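Local coordinates for Endoglucanase(Endo-1,4-beta-glucanase)protein (Pseudomonas stutzeri, PDB 6R2J) that probably hydrolyses beta-1,4-glucosidic bonds of cellulose as a family 5 endoglucanase, and binds cellobiose in its sugar pocket, at residues S180-W185 and R235-W240. Numbering follows the deposited sequence.
With BGC (beta-D-glucopyranose), chain E.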
loop_
_atom_site.group_PDB
_atom_site.type_symbol
_atom_site.label_atom_id
_atom_site.label_comp_id
_atom_site.label_asym_id
_atom_site.label_seq_id
_atom_site.Cartn_x
_atom_site.Cartn_y
_atom_site.Cartn_z
ATOM N N SER A 180 -3.902 2.476 -10.310
ATOM C CA SER A 180 -3.700 3.544 -9.329
ATOM C C SER A 180 -2.418 4.339 -9.604
ATOM O O SER A 180 -1.716 4.764 -8.688
ATOM C CB SER A 180 -3.724 3.033 -7.897
ATOM O OG SER A 180 -4.122 4.090 -7.032
ATOM N N SER A 181 -2.165 4.599 -10.882
ATOM C CA SER A 181 -1.094 5.490 -11.295
ATOM C C SER A 181 -1.287 6.913 -10.783
ATOM O O SER A 181 -2.333 7.532 -10.980
ATOM C CB SER A 181 -1.060 5.508 -12.825
ATOM O OG SER A 181 -0.202 6.521 -13.298
ATOM N N ALA A 182 -0.237 7.443 -10.168
ATOM C CA ALA A 182 -0.266 8.815 -9.684
ATOM C C ALA A 182 -0.231 9.817 -10.836
ATOM O O ALA A 182 -0.962 10.817 -10.827
ATOM C CB ALA A 182 0.924 9.034 -8.752
ATOM N N TYR A 183 0.600 9.562 -11.847
ATOM C CA TYR A 183 0.720 10.489 -12.968
ATOM C C TYR A 183 -0.610 10.642 -13.701
ATOM O O TYR A 183 -1.000 11.753 -14.098
ATOM C CB TYR A 183 1.820 9.972 -13.916
ATOM C CG TYR A 183 1.956 10.800 -15.158
ATOM C CD1 TYR A 183 2.584 12.047 -15.117
ATOM C CD2 TYR A 183 1.404 10.378 -16.370
ATOM C CE1 TYR A 183 2.667 12.842 -16.249
ATOM C CE2 TYR A 183 1.473 11.175 -17.494
ATOM C CZ TYR A 183 2.112 12.389 -17.423
ATOM O OH TYR A 183 2.196 13.171 -18.534
ATOM N N HIS A 184 -1.330 9.533 -13.869
ATOM C CA HIS A 184 -2.550 9.512 -14.653
ATOM C C HIS A 184 -3.785 9.855 -13.835
ATOM O O HIS A 184 -4.872 9.968 -14.425
ATOM C CB HIS A 184 -2.736 8.120 -15.292
ATOM C CG HIS A 184 -1.628 7.722 -16.230
ATOM N ND1 HIS A 184 -0.582 6.898 -15.863
ATOM C CD2 HIS A 184 -1.407 8.045 -17.529
ATOM C CE1 HIS A 184 0.234 6.737 -16.894
ATOM N NE2 HIS A 184 -0.249 7.416 -17.920
ATOM N N TRP A 185 -3.633 10.011 -12.509
ATOM C CA TRP A 185 -4.762 10.146 -11.597
ATOM C C TRP A 185 -5.776 11.202 -12.036
ATOM O O TRP A 185 -6.983 10.906 -12.037
ATOM C CB TRP A 185 -4.184 10.443 -10.207
ATOM C CG TRP A 185 -5.206 10.350 -9.192
ATOM C CD1 TRP A 185 -6.133 11.307 -8.867
ATOM C CD2 TRP A 185 -5.465 9.236 -8.362
ATOM N NE1 TRP A 185 -6.983 10.829 -7.904
ATOM C CE2 TRP A 185 -6.580 9.565 -7.557
ATOM C CE3 TRP A 185 -4.873 7.983 -8.217
ATOM C CZ2 TRP A 185 -7.117 8.667 -6.606
ATOM C CZ3 TRP A 185 -5.395 7.104 -7.279
ATOM C CH2 TRP A 185 -6.504 7.450 -6.481
ATOM N N ARG A 235 3.105 14.996 -8.787
ATOM C CA ARG A 235 2.411 16.287 -8.715
ATOM C C ARG A 235 0.972 16.240 -9.224
ATOM O O ARG A 235 0.101 16.845 -8.579
ATOM C CB ARG A 235 3.243 17.341 -9.464
ATOM C CG ARG A 235 2.645 18.725 -9.541
ATOM C CD ARG A 235 3.491 19.617 -10.450
ATOM N NE ARG A 235 4.940 19.507 -10.238
ATOM C CZ ARG A 235 5.825 19.147 -11.175
ATOM N NH1 ARG A 235 5.416 18.833 -12.413
ATOM N NH2 ARG A 235 7.133 19.112 -10.879
ATOM N N PRO A 236 0.663 15.587 -10.340
ATOM C CA PRO A 236 -0.733 15.498 -10.752
ATOM C C PRO A 236 -1.637 15.033 -9.623
ATOM O O PRO A 236 -2.733 15.586 -9.439
ATOM C CB PRO A 236 -0.653 14.483 -11.896
ATOM C CG PRO A 236 0.735 14.645 -12.449
ATOM C CD PRO A 236 1.556 14.828 -11.239
ATOM N N PHE A 237 -1.175 14.019 -8.868
ATOM C CA PHE A 237 -1.943 13.361 -7.809
ATOM C C PHE A 237 -2.113 14.284 -6.608
ATOM O O PHE A 237 -3.236 14.487 -6.127
ATOM C CB PHE A 237 -1.199 12.053 -7.437
ATOM C CG PHE A 237 -1.812 11.288 -6.298
ATOM C CD1 PHE A 237 -3.170 11.007 -6.272
ATOM C CD2 PHE A 237 -1.017 10.847 -5.243
ATOM C CE1 PHE A 237 -3.722 10.329 -5.196
ATOM C CE2 PHE A 237 -1.565 10.186 -4.164
ATOM C CZ PHE A 237 -2.910 9.919 -4.142
ATOM N N ILE A 238 -0.993 14.859 -6.130
ATOM C CA ILE A 238 -1.012 15.854 -5.052
ATOM C C ILE A 238 -1.959 16.998 -5.404
ATOM O O ILE A 238 -2.773 17.437 -4.585
ATOM C CB ILE A 238 0.422 16.355 -4.777
ATOM C CG1 ILE A 238 1.321 15.166 -4.397
ATOM C CG2 ILE A 238 0.402 17.520 -3.778
ATOM C CD1 ILE A 238 0.684 14.101 -3.577
ATOM N N GLU A 239 -1.877 17.488 -6.637
ATOM C CA GLU A 239 -2.700 18.618 -7.040
ATOM C C GLU A 239 -4.170 18.245 -7.056
ATOM O O GLU A 239 -5.020 19.035 -6.636
ATOM C CB GLU A 239 -2.265 19.110 -8.422
ATOM C CG GLU A 239 -0.958 19.906 -8.368
ATOM C CD GLU A 239 -0.570 20.473 -9.687
ATOM O OE1 GLU A 239 -1.379 20.347 -10.614
ATOM O OE2 GLU A 239 0.540 21.024 -9.806
ATOM N N TRP A 240 -4.486 17.038 -7.512
ATOM C CA TRP A 240 -5.857 16.545 -7.411
ATOM C C TRP A 240 -6.298 16.410 -5.961
ATOM O O TRP A 240 -7.427 16.779 -5.612
ATOM C CB TRP A 240 -5.950 15.181 -8.088
ATOM C CG TRP A 240 -7.300 14.619 -8.174
ATOM C CD1 TRP A 240 -8.196 14.759 -9.208
ATOM C CD2 TRP A 240 -7.931 13.774 -7.210
ATOM N NE1 TRP A 240 -9.352 14.073 -8.928
ATOM C CE2 TRP A 240 -9.217 13.459 -7.708
ATOM C CE3 TRP A 240 -7.548 13.265 -5.963
ATOM C CZ2 TRP A 240 -10.123 12.649 -6.995
ATOM C CZ3 TRP A 240 -8.452 12.443 -5.257
ATOM C CH2 TRP A 240 -9.716 12.153 -5.773
HETATM C C2 BGC E . 0.861 1.987 -13.707
HETATM C C3 BGC E . 0.543 2.649 -12.405
HETATM C C4 BGC E . 1.027 1.675 -11.382
HETATM C C5 BGC E . 2.227 0.849 -11.725
HETATM C C6 BGC E . 2.465 0.056 -10.475
HETATM C C1 BGC E . 2.008 0.983 -13.991
HETATM O O2 BGC E . 0.667 3.046 -14.731
HETATM O O3 BGC E . -0.857 2.902 -12.236
HETATM O O4 BGC E . 1.082 2.567 -10.293
HETATM O O5 BGC E . 1.856 -0.016 -12.902
HETATM O O6 BGC E . 3.279 -1.089 -10.842
#
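An aromatic cluster of W185, F237 and W240 packs the loop between helices 177-180 and 185-188 of the TIM-barrel fold against helix 229-244, with strand 201-206 contributing A205 and Y203 to the same core. The indole of W185 is engaged in two different ways. F237 turns an edge to one face of its six-membered ring, at a centroid separation of 4.8 Å and with the planes at 57°; CD1 of F237 comes within 3.6 Å of CD2 of W185. W185 in turn presents the edge of its five-membered ring to the face of W240, at 67°. With CG anti to its backbone N (chi1 -169°), W185 directs its indole toward the rings of F237 and W240, whose CG atoms are anti as well. Earlier in the loop, the CB atoms of A182 and F237 meet at 3.9 Å, while the carbonyl O of Y183 lies 3.5 Å from CB of P236. S180 and S181 belong to the glycan pocket; within the loop, S181 OG and H184 ND1 share a hydrogen bond of 2.6 Å. In the W185-W240 contact, NE1 of W185 sits over the W240 ring, offset toward its rim, 3.2 Å from CE3.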